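Local coordinates for mitogen activated protein kinase, putative (Leishmania donovani, PDB 4QNY), which probably phosphorylates serine or threonine residues of target proteins as a mitogen-activated protein kinase, and here binds an ATP analogue together with a magnesium ion, at residues K73-F78 with I103-M108; A13-L18 with V49-V54; R67-I72 with V338-A343; H139-A144 with L164-F169. One frame throughout, in Å; residues are numbered along the deposited sequence.

Contact 1 of 4, residues K73-F78 with I103-M108. With ANP (phosphoaminophosphonic acid-adenylate ester), chain D.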
# COMPACT_ATOMS: atom_id res chain seq x y z
N LYS A 73 13.68 -1.37 -7.22
CA LYS A 73 14.52 -0.20 -7.01
C LYS A 73 14.13 0.55 -5.74
O LYS A 73 14.99 0.98 -4.98
CB LYS A 73 14.44 0.74 -8.22
CG LYS A 73 15.31 0.33 -9.39
CD LYS A 73 15.44 1.47 -10.39
CE LYS A 73 16.59 1.24 -11.35
NZ LYS A 73 16.84 2.43 -12.21
N LEU A 74 12.83 0.68 -5.52
CA LEU A 74 12.32 1.37 -4.34
C LEU A 74 12.62 0.60 -3.06
O LEU A 74 13.01 1.19 -2.05
CB LEU A 74 10.82 1.61 -4.47
CG LEU A 74 10.41 2.71 -5.45
CD1 LEU A 74 8.95 2.54 -5.84
CD2 LEU A 74 10.64 4.08 -4.85
N LEU A 75 12.45 -0.72 -3.11
CA LEU A 75 12.74 -1.56 -1.95
C LEU A 75 14.21 -1.46 -1.54
O LEU A 75 14.53 -1.43 -0.36
CB LEU A 75 12.38 -3.02 -2.25
CG LEU A 75 10.89 -3.36 -2.26
CD1 LEU A 75 10.67 -4.78 -2.76
CD2 LEU A 75 10.29 -3.18 -0.87
N ALA A 76 15.09 -1.39 -2.54
CA ALA A 76 16.52 -1.24 -2.28
C ALA A 76 16.85 0.19 -1.87
O ALA A 76 17.84 0.44 -1.18
CB ALA A 76 17.32 -1.65 -3.51
N HIS A 77 16.01 1.13 -2.31
CA HIS A 77 16.23 2.54 -2.03
C HIS A 77 16.03 2.88 -0.56
O HIS A 77 16.74 3.73 -0.01
CB HIS A 77 15.30 3.40 -2.89
CG HIS A 77 15.44 4.87 -2.66
ND1 HIS A 77 14.63 5.56 -1.79
CD2 HIS A 77 16.30 5.78 -3.18
CE1 HIS A 77 14.98 6.84 -1.78
NE2 HIS A 77 15.99 7.00 -2.62
N PHE A 78 15.07 2.22 0.08
CA PHE A 78 14.74 2.50 1.47
C PHE A 78 15.46 1.57 2.44
O PHE A 78 15.59 0.37 2.19
CB PHE A 78 13.23 2.42 1.69
CG PHE A 78 12.45 3.46 0.95
CD1 PHE A 78 12.53 4.80 1.31
CD2 PHE A 78 11.62 3.11 -0.10
CE1 PHE A 78 11.81 5.76 0.62
CE2 PHE A 78 10.90 4.06 -0.79
CZ PHE A 78 10.99 5.39 -0.42
N ILE A 103 11.85 -12.09 -5.58
CA ILE A 103 12.17 -10.97 -4.70
C ILE A 103 12.26 -11.47 -3.26
O ILE A 103 11.29 -12.01 -2.73
CB ILE A 103 11.12 -9.85 -4.80
CG1 ILE A 103 11.02 -9.34 -6.23
CG2 ILE A 103 11.46 -8.72 -3.84
CD1 ILE A 103 9.84 -8.42 -6.47
N VAL A 104 13.41 -11.29 -2.64
CA VAL A 104 13.63 -11.78 -1.28
C VAL A 104 13.59 -10.65 -0.26
O VAL A 104 14.42 -9.74 -0.29
CB VAL A 104 14.98 -12.52 -1.17
CG1 VAL A 104 15.23 -12.96 0.26
CG2 VAL A 104 15.01 -13.71 -2.11
N MET A 105 12.62 -10.72 0.65
CA MET A 105 12.43 -9.67 1.65
C MET A 105 12.45 -10.23 3.07
O MET A 105 12.36 -11.44 3.27
CB MET A 105 11.10 -8.95 1.41
CG MET A 105 10.87 -8.51 -0.03
SD MET A 105 9.12 -8.25 -0.37
CE MET A 105 8.48 -9.91 -0.17
N ASP A 106 12.55 -9.34 4.05
CA ASP A 106 12.41 -9.72 5.45
C ASP A 106 11.01 -10.27 5.69
O ASP A 106 10.06 -9.90 5.00
CB ASP A 106 12.68 -8.53 6.37
CG ASP A 106 14.13 -8.11 6.37
OD1 ASP A 106 15.01 -8.99 6.41
OD2 ASP A 106 14.40 -6.89 6.33
N ILE A 107 10.87 -11.15 6.67
CA ILE A 107 9.59 -11.78 6.94
C ILE A 107 8.82 -11.04 8.04
O ILE A 107 9.40 -10.59 9.03
CB ILE A 107 9.77 -13.28 7.33
CG1 ILE A 107 8.41 -13.98 7.45
CG2 ILE A 107 10.58 -13.42 8.62
CD1 ILE A 107 7.65 -14.05 6.15
N MET A 108 7.52 -10.90 7.84
CA MET A 108 6.63 -10.36 8.86
C MET A 108 5.55 -11.40 9.17
O MET A 108 5.24 -12.24 8.33
CB MET A 108 6.01 -9.04 8.41
CG MET A 108 7.02 -7.91 8.23
SD MET A 108 7.72 -7.33 9.79
CE MET A 108 6.30 -6.49 10.50
PG ANP D . 2.30 -6.63 -6.68
O1G ANP D . 2.79 -8.04 -6.87
O2G ANP D . 3.54 -5.69 -6.40
O3G ANP D . 1.59 -6.15 -8.01
PB ANP D . 0.97 -7.97 -4.57
O1B ANP D . 0.68 -9.07 -5.53
O2B ANP D . -0.25 -7.81 -3.62
N3B ANP D . 1.21 -6.52 -5.38
PA ANP D . 2.41 -7.99 -2.20
O1A ANP D . 1.36 -7.05 -1.73
O2A ANP D . 3.83 -7.44 -2.03
O3A ANP D . 2.25 -8.34 -3.75
O5' ANP D . 2.23 -9.35 -1.41
C5' ANP D . 0.95 -10.01 -1.30
C4' ANP D . 0.77 -10.49 0.12
O4' ANP D . 1.92 -11.26 0.53
C3' ANP D . 0.65 -9.40 1.18
O3' ANP D . -0.68 -8.92 1.27
C2' ANP D . 1.08 -10.13 2.45
O2' ANP D . -0.00 -10.85 3.04
C1' ANP D . 2.14 -11.11 1.92
N9 ANP D . 3.51 -10.65 2.11
C8 ANP D . 4.25 -9.85 1.28
N7 ANP D . 5.46 -9.59 1.71
C5 ANP D . 5.52 -10.27 2.92
C6 ANP D . 6.55 -10.39 3.88
N6 ANP D . 7.75 -9.82 3.77
N1 ANP D . 6.29 -11.14 4.98
C2 ANP D . 5.09 -11.71 5.10
N3 ANP D . 4.05 -11.66 4.26
C4 ANP D . 4.33 -10.92 3.19

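Contact 2 of 4, residues A13-L18 with V49-V54. With ANP (phosphoaminophosphonic acid-adenylate ester), chain D.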
# COMPACT_ATOMS: atom_id res chain seq x y z
N ALA A 13 12.52 -26.51 -6.47
CA ALA A 13 13.46 -26.88 -7.52
C ALA A 13 13.84 -25.66 -8.36
O ALA A 13 14.99 -25.52 -8.78
CB ALA A 13 12.87 -27.97 -8.40
N GLU A 14 12.87 -24.79 -8.58
CA GLU A 14 13.08 -23.57 -9.35
C GLU A 14 14.03 -22.62 -8.62
O GLU A 14 14.93 -22.03 -9.22
CB GLU A 14 11.75 -22.88 -9.63
CG GLU A 14 11.80 -21.83 -10.73
CD GLU A 14 10.47 -21.14 -10.94
OE1 GLU A 14 9.93 -20.57 -9.96
OE2 GLU A 14 9.95 -21.18 -12.07
N VAL A 15 13.82 -22.47 -7.31
CA VAL A 15 14.65 -21.59 -6.49
C VAL A 15 16.08 -22.12 -6.37
O VAL A 15 17.04 -21.35 -6.41
CB VAL A 15 14.04 -21.41 -5.08
CG1 VAL A 15 15.04 -20.77 -4.12
CG2 VAL A 15 12.77 -20.58 -5.16
N CYS A 16 16.21 -23.44 -6.24
CA CYS A 16 17.53 -24.07 -6.13
C CYS A 16 18.39 -23.82 -7.36
O CYS A 16 19.62 -23.76 -7.26
CB CYS A 16 17.38 -25.58 -5.89
SG CYS A 16 16.80 -26.02 -4.23
N ARG A 17 17.76 -23.68 -8.52
CA ARG A 17 18.48 -23.39 -9.76
C ARG A 17 18.92 -21.93 -9.80
O ARG A 17 19.70 -21.53 -10.66
CB ARG A 17 17.61 -23.73 -10.98
CG ARG A 17 17.43 -25.22 -11.21
CD ARG A 17 16.80 -25.50 -12.57
NE ARG A 17 15.38 -25.16 -12.61
CZ ARG A 17 14.40 -26.00 -12.31
NH1 ARG A 17 14.68 -27.25 -11.96
NH2 ARG A 17 13.13 -25.60 -12.38
N LEU A 18 18.41 -21.14 -8.86
CA LEU A 18 18.82 -19.75 -8.73
C LEU A 18 19.82 -19.61 -7.58
O LEU A 18 20.92 -19.09 -7.76
CB LEU A 18 17.61 -18.84 -8.49
CG LEU A 18 16.54 -18.83 -9.58
CD1 LEU A 18 15.35 -18.00 -9.15
CD2 LEU A 18 17.12 -18.30 -10.89
N VAL A 49 12.52 -15.91 6.07
CA VAL A 49 12.60 -14.87 5.04
C VAL A 49 11.45 -15.02 4.05
O VAL A 49 10.98 -16.13 3.80
CB VAL A 49 13.97 -14.93 4.31
CG1 VAL A 49 13.81 -15.07 2.80
CG2 VAL A 49 14.81 -13.71 4.66
N ALA A 50 10.97 -13.90 3.52
CA ALA A 50 9.88 -13.92 2.56
C ALA A 50 10.39 -13.86 1.12
O ALA A 50 11.31 -13.10 0.81
CB ALA A 50 8.92 -12.76 2.82
N MET A 51 9.80 -14.67 0.25
CA MET A 51 10.18 -14.71 -1.15
C MET A 51 8.99 -14.43 -2.06
O MET A 51 7.98 -15.13 -2.00
CB MET A 51 10.81 -16.06 -1.50
CG MET A 51 12.10 -16.35 -0.76
SD MET A 51 12.93 -17.82 -1.37
CE MET A 51 13.26 -17.35 -3.07
N LYS A 52 9.13 -13.40 -2.89
CA LYS A 52 8.05 -12.98 -3.78
C LYS A 52 8.36 -13.34 -5.23
O LYS A 52 9.24 -12.75 -5.85
CB LYS A 52 7.82 -11.47 -3.64
CG LYS A 52 6.65 -10.93 -4.44
CD LYS A 52 6.47 -9.44 -4.16
CE LYS A 52 5.26 -8.88 -4.90
NZ LYS A 52 5.06 -7.44 -4.59
N ARG A 53 7.63 -14.32 -5.77
CA ARG A 53 7.85 -14.76 -7.14
C ARG A 53 7.15 -13.85 -8.13
O ARG A 53 6.01 -13.44 -7.92
CB ARG A 53 7.36 -16.20 -7.32
CG ARG A 53 7.75 -16.82 -8.66
CD ARG A 53 7.15 -18.22 -8.83
NE ARG A 53 7.67 -18.90 -10.02
CZ ARG A 53 7.09 -18.86 -11.22
NH1 ARG A 53 5.97 -18.17 -11.39
NH2 ARG A 53 7.63 -19.51 -12.24
N VAL A 54 7.84 -13.54 -9.22
CA VAL A 54 7.26 -12.78 -10.32
C VAL A 54 7.13 -13.68 -11.54
O VAL A 54 8.12 -14.19 -12.05
CB VAL A 54 8.12 -11.55 -10.67
CG1 VAL A 54 7.51 -10.80 -11.84
CG2 VAL A 54 8.27 -10.64 -9.46
PG ANP D . 2.30 -6.63 -6.68
O1G ANP D . 2.79 -8.04 -6.87
O2G ANP D . 3.54 -5.69 -6.40
O3G ANP D . 1.59 -6.15 -8.01
PB ANP D . 0.97 -7.97 -4.57
O1B ANP D . 0.68 -9.07 -5.53
O2B ANP D . -0.25 -7.81 -3.62
N3B ANP D . 1.21 -6.52 -5.38
PA ANP D . 2.41 -7.99 -2.20
O1A ANP D . 1.36 -7.05 -1.73
O2A ANP D . 3.83 -7.44 -2.03
O3A ANP D . 2.25 -8.34 -3.75
O5' ANP D . 2.23 -9.35 -1.41
C5' ANP D . 0.95 -10.01 -1.30
C4' ANP D . 0.77 -10.49 0.12
O4' ANP D . 1.92 -11.26 0.53
C3' ANP D . 0.65 -9.40 1.18
O3' ANP D . -0.68 -8.92 1.27
C2' ANP D . 1.08 -10.13 2.45
O2' ANP D . -0.00 -10.85 3.04
C1' ANP D . 2.14 -11.11 1.92
N9 ANP D . 3.51 -10.65 2.11
C8 ANP D . 4.25 -9.85 1.28
N7 ANP D . 5.46 -9.59 1.71
C5 ANP D . 5.52 -10.27 2.92
C6 ANP D . 6.55 -10.39 3.88
N6 ANP D . 7.75 -9.82 3.77
N1 ANP D . 6.29 -11.14 4.98
C2 ANP D . 5.09 -11.71 5.10
N3 ANP D . 4.05 -11.66 4.26
C4 ANP D . 4.33 -10.92 3.19

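Contact 3 of 4, residues R67-I72 with V338-A343. With ANP (phosphoaminophosphonic acid-adenylate ester), chain D.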
# COMPACT_ATOMS: atom_id res chain seq x y z
N ARG A 67 6.89 -1.62 -14.00
CA ARG A 67 6.36 -1.46 -12.65
C ARG A 67 7.14 -2.30 -11.64
O ARG A 67 7.43 -1.83 -10.53
CB ARG A 67 4.88 -1.85 -12.60
CG ARG A 67 3.94 -0.85 -13.24
CD ARG A 67 2.49 -1.28 -13.06
NE ARG A 67 1.56 -0.36 -13.70
CZ ARG A 67 0.25 -0.54 -13.73
NH1 ARG A 67 -0.53 0.35 -14.34
NH2 ARG A 67 -0.30 -1.60 -13.15
N ILE A 68 7.48 -3.53 -12.02
CA ILE A 68 8.18 -4.41 -11.10
C ILE A 68 9.63 -3.95 -10.92
O ILE A 68 10.19 -4.08 -9.83
CB ILE A 68 8.13 -5.90 -11.58
CG1 ILE A 68 8.40 -6.85 -10.41
CG2 ILE A 68 9.09 -6.16 -12.73
CD1 ILE A 68 7.30 -6.86 -9.37
N LEU A 69 10.22 -3.38 -11.97
CA LEU A 69 11.58 -2.87 -11.90
C LEU A 69 11.67 -1.71 -10.91
O LEU A 69 12.60 -1.63 -10.11
CB LEU A 69 12.07 -2.42 -13.28
CG LEU A 69 13.41 -1.70 -13.32
CD1 LEU A 69 14.53 -2.61 -12.82
CD2 LEU A 69 13.72 -1.19 -14.72
N ARG A 70 10.68 -0.82 -10.98
CA ARG A 70 10.61 0.31 -10.07
C ARG A 70 10.41 -0.15 -8.63
O ARG A 70 10.97 0.44 -7.70
CB ARG A 70 9.48 1.26 -10.49
CG ARG A 70 9.28 2.44 -9.55
CD ARG A 70 8.11 3.31 -9.98
NE ARG A 70 8.40 4.07 -11.20
CZ ARG A 70 7.59 4.98 -11.72
NH1 ARG A 70 6.43 5.25 -11.14
NH2 ARG A 70 7.93 5.62 -12.83
N GLU A 71 9.62 -1.20 -8.45
CA GLU A 71 9.33 -1.73 -7.12
C GLU A 71 10.59 -2.26 -6.44
O GLU A 71 10.82 -1.99 -5.26
CB GLU A 71 8.28 -2.84 -7.20
CG GLU A 71 7.90 -3.43 -5.85
CD GLU A 71 6.85 -4.52 -5.96
OE1 GLU A 71 6.22 -4.64 -7.03
OE2 GLU A 71 6.67 -5.27 -4.98
N ILE A 72 11.41 -3.00 -7.18
CA ILE A 72 12.67 -3.51 -6.66
C ILE A 72 13.62 -2.36 -6.33
O ILE A 72 14.27 -2.36 -5.28
CB ILE A 72 13.35 -4.48 -7.64
CG1 ILE A 72 12.78 -5.89 -7.47
CG2 ILE A 72 14.86 -4.53 -7.43
CD1 ILE A 72 11.88 -6.32 -8.59
N VAL A 338 13.19 -6.55 -22.91
CA VAL A 338 14.57 -7.01 -22.79
C VAL A 338 15.40 -6.03 -21.97
O VAL A 338 16.20 -6.43 -21.13
CB VAL A 338 15.22 -7.21 -24.18
CG1 VAL A 338 16.66 -7.70 -24.03
CG2 VAL A 338 14.40 -8.18 -25.01
N ASP A 339 15.20 -4.74 -22.22
CA ASP A 339 15.92 -3.69 -21.51
C ASP A 339 15.58 -3.68 -20.03
O ASP A 339 16.42 -3.35 -19.19
CB ASP A 339 15.62 -2.32 -22.13
N VAL A 340 14.34 -4.04 -19.70
CA VAL A 340 13.91 -4.13 -18.31
C VAL A 340 14.54 -5.34 -17.63
O VAL A 340 15.01 -5.24 -16.49
CB VAL A 340 12.38 -4.21 -18.20
CG1 VAL A 340 11.96 -4.39 -16.75
CG2 VAL A 340 11.74 -2.97 -18.79
N LYS A 341 14.56 -6.47 -18.32
CA LYS A 341 15.15 -7.69 -17.80
C LYS A 341 16.62 -7.50 -17.44
O LYS A 341 17.09 -7.98 -16.41
CB LYS A 341 15.01 -8.84 -18.80
CG LYS A 341 13.59 -9.35 -18.98
CD LYS A 341 13.56 -10.56 -19.90
CE LYS A 341 12.15 -11.11 -20.04
NZ LYS A 341 12.11 -12.31 -20.92
N ARG A 342 17.34 -6.79 -18.31
CA ARG A 342 18.75 -6.50 -18.08
C ARG A 342 18.94 -5.60 -16.87
O ARG A 342 19.90 -5.75 -16.11
CB ARG A 342 19.37 -5.85 -19.32
N ALA A 343 18.01 -4.67 -16.68
CA ALA A 343 18.06 -3.74 -15.56
C ALA A 343 17.79 -4.46 -14.24
O ALA A 343 18.33 -4.09 -13.20
CB ALA A 343 17.07 -2.61 -15.76
PG ANP D . 2.30 -6.63 -6.68
O1G ANP D . 2.79 -8.04 -6.87
O2G ANP D . 3.54 -5.69 -6.40
O3G ANP D . 1.59 -6.15 -8.01
PB ANP D . 0.97 -7.97 -4.57
O1B ANP D . 0.68 -9.07 -5.53
O2B ANP D . -0.25 -7.81 -3.62
N3B ANP D . 1.21 -6.52 -5.38
PA ANP D . 2.41 -7.99 -2.20
O1A ANP D . 1.36 -7.05 -1.73
O2A ANP D . 3.83 -7.44 -2.03
O3A ANP D . 2.25 -8.34 -3.75
O5' ANP D . 2.23 -9.35 -1.41
C5' ANP D . 0.95 -10.01 -1.30
C4' ANP D . 0.77 -10.49 0.12
O4' ANP D . 1.92 -11.26 0.53
C3' ANP D . 0.65 -9.40 1.18
O3' ANP D . -0.68 -8.92 1.27
C2' ANP D . 1.08 -10.13 2.45
O2' ANP D . -0.00 -10.85 3.04
C1' ANP D . 2.14 -11.11 1.92
N9 ANP D . 3.51 -10.65 2.11
C8 ANP D . 4.25 -9.85 1.28
N7 ANP D . 5.46 -9.59 1.71
C5 ANP D . 5.52 -10.27 2.92
C6 ANP D . 6.55 -10.39 3.88
N6 ANP D . 7.75 -9.82 3.77
N1 ANP D . 6.29 -11.14 4.98
C2 ANP D . 5.09 -11.71 5.10
N3 ANP D . 4.05 -11.66 4.26
C4 ANP D . 4.33 -10.92 3.19

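Contact 4 of 4, residues H139-A144 with L164-F169. With MG (magnesium ion), chain C; ANP (phosphoaminophosphonic acid-adenylate ester), chain D.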
# COMPACT_ATOMS: atom_id res chain seq x y z
N HIS A 139 5.99 9.37 5.55
CA HIS A 139 6.78 10.60 5.55
C HIS A 139 8.12 10.38 4.85
O HIS A 139 8.60 11.25 4.12
CB HIS A 139 7.00 11.09 6.98
CG HIS A 139 7.80 12.35 7.07
ND1 HIS A 139 9.06 12.40 7.63
CD2 HIS A 139 7.53 13.61 6.66
CE1 HIS A 139 9.53 13.63 7.57
NE2 HIS A 139 8.62 14.39 6.98
N ILE A 140 8.70 9.21 5.08
CA ILE A 140 9.97 8.85 4.47
C ILE A 140 9.82 8.63 2.96
O ILE A 140 10.61 9.14 2.17
CB ILE A 140 10.55 7.57 5.12
CG1 ILE A 140 11.00 7.89 6.54
CG2 ILE A 140 11.70 7.02 4.29
CD1 ILE A 140 10.96 6.71 7.47
N ILE A 141 8.78 7.89 2.58
CA ILE A 141 8.49 7.63 1.18
C ILE A 141 8.19 8.93 0.42
O ILE A 141 8.69 9.15 -0.68
CB ILE A 141 7.30 6.67 1.03
CG1 ILE A 141 7.62 5.32 1.69
CG2 ILE A 141 6.95 6.47 -0.44
CD1 ILE A 141 6.41 4.43 1.87
N HIS A 142 7.38 9.79 1.03
CA HIS A 142 7.00 11.06 0.41
C HIS A 142 8.18 12.03 0.31
O HIS A 142 8.27 12.81 -0.63
CB HIS A 142 5.86 11.72 1.20
CG HIS A 142 4.57 10.97 1.13
ND1 HIS A 142 3.48 11.28 1.92
CD2 HIS A 142 4.19 9.92 0.36
CE1 HIS A 142 2.49 10.46 1.64
NE2 HIS A 142 2.89 9.62 0.70
N SER A 143 9.08 11.97 1.29
CA SER A 143 10.26 12.83 1.28
C SER A 143 11.21 12.44 0.15
O SER A 143 11.99 13.26 -0.33
CB SER A 143 10.99 12.77 2.63
OG SER A 143 11.49 11.47 2.87
N ALA A 144 11.13 11.18 -0.26
CA ALA A 144 11.95 10.68 -1.36
C ALA A 144 11.31 11.00 -2.71
O ALA A 144 11.81 10.59 -3.76
CB ALA A 144 12.17 9.18 -1.22
N LEU A 164 5.36 -2.41 12.55
CA LEU A 164 4.67 -2.23 11.28
C LEU A 164 5.64 -1.98 10.13
O LEU A 164 6.63 -1.28 10.30
CB LEU A 164 3.66 -1.08 11.39
CG LEU A 164 2.65 -0.86 10.26
CD1 LEU A 164 1.33 -0.40 10.85
CD2 LEU A 164 3.17 0.15 9.25
N LYS A 165 5.33 -2.55 8.97
CA LYS A 165 6.14 -2.35 7.77
C LYS A 165 5.27 -2.25 6.51
O LYS A 165 4.47 -3.14 6.23
CB LYS A 165 7.16 -3.48 7.60
CG LYS A 165 8.29 -3.46 8.62
CD LYS A 165 9.33 -4.52 8.32
CE LYS A 165 10.41 -4.55 9.38
NZ LYS A 165 11.43 -5.61 9.11
N ILE A 166 5.44 -1.16 5.76
CA ILE A 166 4.70 -0.96 4.52
C ILE A 166 5.35 -1.72 3.36
O ILE A 166 6.56 -1.66 3.18
CB ILE A 166 4.61 0.54 4.16
CG1 ILE A 166 3.74 1.29 5.19
CG2 ILE A 166 4.04 0.74 2.76
CD1 ILE A 166 3.47 2.73 4.82
N CYS A 167 4.53 -2.42 2.58
CA CYS A 167 5.04 -3.18 1.44
C CYS A 167 4.28 -2.84 0.16
O CYS A 167 3.43 -1.95 0.14
CB CYS A 167 4.95 -4.68 1.71
SG CYS A 167 3.27 -5.35 1.76
N ASP A 168 4.61 -3.57 -0.91
CA ASP A 168 3.95 -3.46 -2.21
C ASP A 168 4.10 -2.07 -2.84
O ASP A 168 3.17 -1.27 -2.82
CB ASP A 168 2.47 -3.83 -2.09
CG ASP A 168 1.83 -4.17 -3.42
OD1 ASP A 168 2.40 -3.81 -4.47
OD2 ASP A 168 0.76 -4.82 -3.42
N PHE A 169 5.26 -1.81 -3.42
CA PHE A 169 5.50 -0.58 -4.16
C PHE A 169 5.27 -0.80 -5.65
O PHE A 169 5.95 -0.21 -6.49
CB PHE A 169 6.91 -0.06 -3.91
CG PHE A 169 7.17 0.38 -2.50
CD1 PHE A 169 6.91 1.68 -2.11
CD2 PHE A 169 7.66 -0.51 -1.56
CE1 PHE A 169 7.14 2.09 -0.80
CE2 PHE A 169 7.89 -0.11 -0.26
CZ PHE A 169 7.63 1.19 0.12
MG MG C . -0.33 -6.10 -2.10
PG ANP D . 2.30 -6.63 -6.68
O1G ANP D . 2.79 -8.04 -6.87
O2G ANP D . 3.54 -5.69 -6.40
O3G ANP D . 1.59 -6.15 -8.01
PB ANP D . 0.97 -7.97 -4.57
O1B ANP D . 0.68 -9.07 -5.53
O2B ANP D . -0.25 -7.81 -3.62
N3B ANP D . 1.21 -6.52 -5.38
PA ANP D . 2.41 -7.99 -2.20
O1A ANP D . 1.36 -7.05 -1.73
O2A ANP D . 3.83 -7.44 -2.03
O3A ANP D . 2.25 -8.34 -3.75
O5' ANP D . 2.23 -9.35 -1.41
C5' ANP D . 0.95 -10.01 -1.30
C4' ANP D . 0.77 -10.49 0.12
O4' ANP D . 1.92 -11.26 0.53
C3' ANP D . 0.65 -9.40 1.18
O3' ANP D . -0.68 -8.92 1.27
C2' ANP D . 1.08 -10.13 2.45
O2' ANP D . -0.00 -10.85 3.04
C1' ANP D . 2.14 -11.11 1.92
N9 ANP D . 3.51 -10.65 2.11
C8 ANP D . 4.25 -9.85 1.28
N7 ANP D . 5.46 -9.59 1.71
C5 ANP D . 5.52 -10.27 2.92
C6 ANP D . 6.55 -10.39 3.88
N6 ANP D . 7.75 -9.82 3.77
N1 ANP D . 6.29 -11.14 4.98
C2 ANP D . 5.09 -11.71 5.10
N3 ANP D . 4.05 -11.66 4.26
C4 ANP D . 4.33 -10.92 3.19
O HOH W 1 -1.43 -7.39 -0.94
O HOH W 2 -2.02 -5.36 -2.85

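Contact 1 of 4, residues K73-F78 with I103-M108
Just beyond Met105, which faces Leu75 across the contact, the carbonyl O of Asp106 accepts a hydrogen bond of 2.6 Å from N6 of ANP. This is the hinge of the protein kinase fold, where the lobes join and the backbone recognises adenine. Two residues on, Met108 N returns a bond to ANP N1, with an N-H...N angle of 163°. Both bonds use backbone atoms, and so the pairing does not depend directly on side-chain identity. Ile107 adds an apolar wall, its CD1 3.4 Å from ANP N1. By its place before the hinge, Met105 corresponds to the kinase gatekeeper, and an unbranched, flexible thioether suits a residue that touches both protein and nucleotide. The opposing segment belongs to the αC helix, residues 62-77. From it Leu75 points its CD1 methyl at the strand, crossing the side chain of Ile103 at about a right angle, with CD1 4.2 Å from Ile103 CG2. By its place one turn after Glu71, Leu75 corresponds to the αC residue of the regulatory spine; it also packs on Ile84. The same CD1 approaches Met105 SD loosely, at 4.5 Å; from there the chain bends (chi3 -65°) and carries Met105 CE to 3.6 Å from ANP N7.

Contact 2 of 4, residues A13-L18 with V49-V54
Met51 and Arg53 of the strand face Val15 and Glu14 of the N-terminal helix in this protein, while Ala50 and Lys52 lie on the nucleotide side, as in the β3 strand of kinases. Ala50 comes first: its small CB lies 3.3 Å from N6 of ANP, close enough to help roof the adenine pocket. Met51 then reaches tip to tip toward Val15, its CE resting 3.9 Å from Val15 CG2 and almost as near CG1, so that the end methyl sits against both branches. Lys52, fully extended, carries NZ to the phosphates and bonds ANP O2A (2.8 Å) and O2G (2.9 Å); it also forms the salt bridge to Glu71 that links β3 to the αC helix, consistent with an αC-in arrangement. Arg53 closes the series by gripping Glu14 side-on: NE donates to OE1 at 2.8 Å and NH2 to OE2 at 2.9 Å. Carboxylate and guanidinium are only 4° from coplanar, and both oxygens use their syn lone pairs, which makes the pair strongly directional. Tyr102 OH also bonds Glu14 OE1, and should help fix the carboxylate. Helix 8-16 thus packs on the sheet face opposite the nucleotide, against strand 47-54, with Tyr102 of strand 101-106 and Tyr22 of strand 22-31 beside Val15.

Contact 3 of 4, residues R67-I72 with V338-A343
Leu69 is the centre of this helix-to-helix contact, meeting both Val340 and Ala343, one turn apart on the C-terminal helix 337-349. Both methyls of its fork face Ala343 CB: CD2 lies 3.8 Å from it and CD1 3.9 Å from the same carbon. Nearer the backbone, Leu69 CB packs 4.0 Å from Val340 CG1. Leu69 gets there with CG turned opposite its own backbone N (chi1 172°), a torsion that projects the fork outward from helix 62-77. Alanine suits its place because its small size allows this close approach, while the β-branched Val340 offers a broader apolar surface that also touches Ala65 and Lys66. The CA atoms of Leu69 and Val340 are 6.9 Å apart, a close approach for two helices.

Further out, Ile344 adds to the packing on Leu69, and Lys341 NZ is anchored by a hydrogen bond to Phe98 O. Helix 62-77 is the kinase αC helix: Glu71 lies on its nucleotide-facing side, and Arg70 NH1 bonds Ala172 O. The C-terminal extension therefore backs the αC helix, as in other MAP kinases. With no hydrogen bond or salt bridge between the two segments, they meet through apolar surfaces alone, and the contact holds by burial and fit, without the directionality that a hydrogen bond would bring.

Contact 4 of 4, residues H139-A144 with L164-F169
The Phe169 ring is met at its edge by Ile141: the CD1 methyl lies near the ring plane, 3.6 Å from Phe169 CE1 and 3.9 Å from CZ. The His148 ring packs against the phenyl edge-to-face. Phe169 belongs to the Asp-Phe-Gly motif, and by family position it corresponds, with His148 and Leu75, to residues of the regulatory spine. A flat, apolar ring suits this buried place. Ile141 has CG1 anti to the carbonyl carbon (chi1 -61°), and the extended chi2 then carries CD1 out to the ring edge. The same CD1 reaches Ile166 CG2 more loosely, at 4.5 Å. The neighbouring Asp168 turns to the nucleotide, its OD2 binding the magnesium ion at 2.1 Å. ANP O2B and O1A, two waters and Asn155 complete the six ligands, while Asp168 OD1 is held by Gly170 N. With Phe169 packed against helix 62-77, where it touches Glu71 and Leu74, the geometry is consistent with a DFG-in state. Helix 124-143 supplies Ile141, on the C-lobe side, and strand 164-166 pairs with strand 156-158 alongside.

Along the chain, contact 2 closes first; contact 3 then spans most of the kinase domain, and contacts 1 and 4 both fall within that span. Contacts 1 and 3 share helix 62-77, with centres about 15 Å apart, and contacts 1 and 2 meet through the adjacent strands 101-106 and 47-54. Contacts 1 and 4 lie closest, about 11 Å between centres, where Leu75 packs on Phe169 across the lobes. Contacts 2 and 3, about 17 Å apart, join strand 47-54 to the helix that follows it. Contacts 2 and 4, about 25 Å apart, do not touch, yet ANP reaches both, so nucleotide, sheet, αC helix and DFG motif form one connected catalytic cleft.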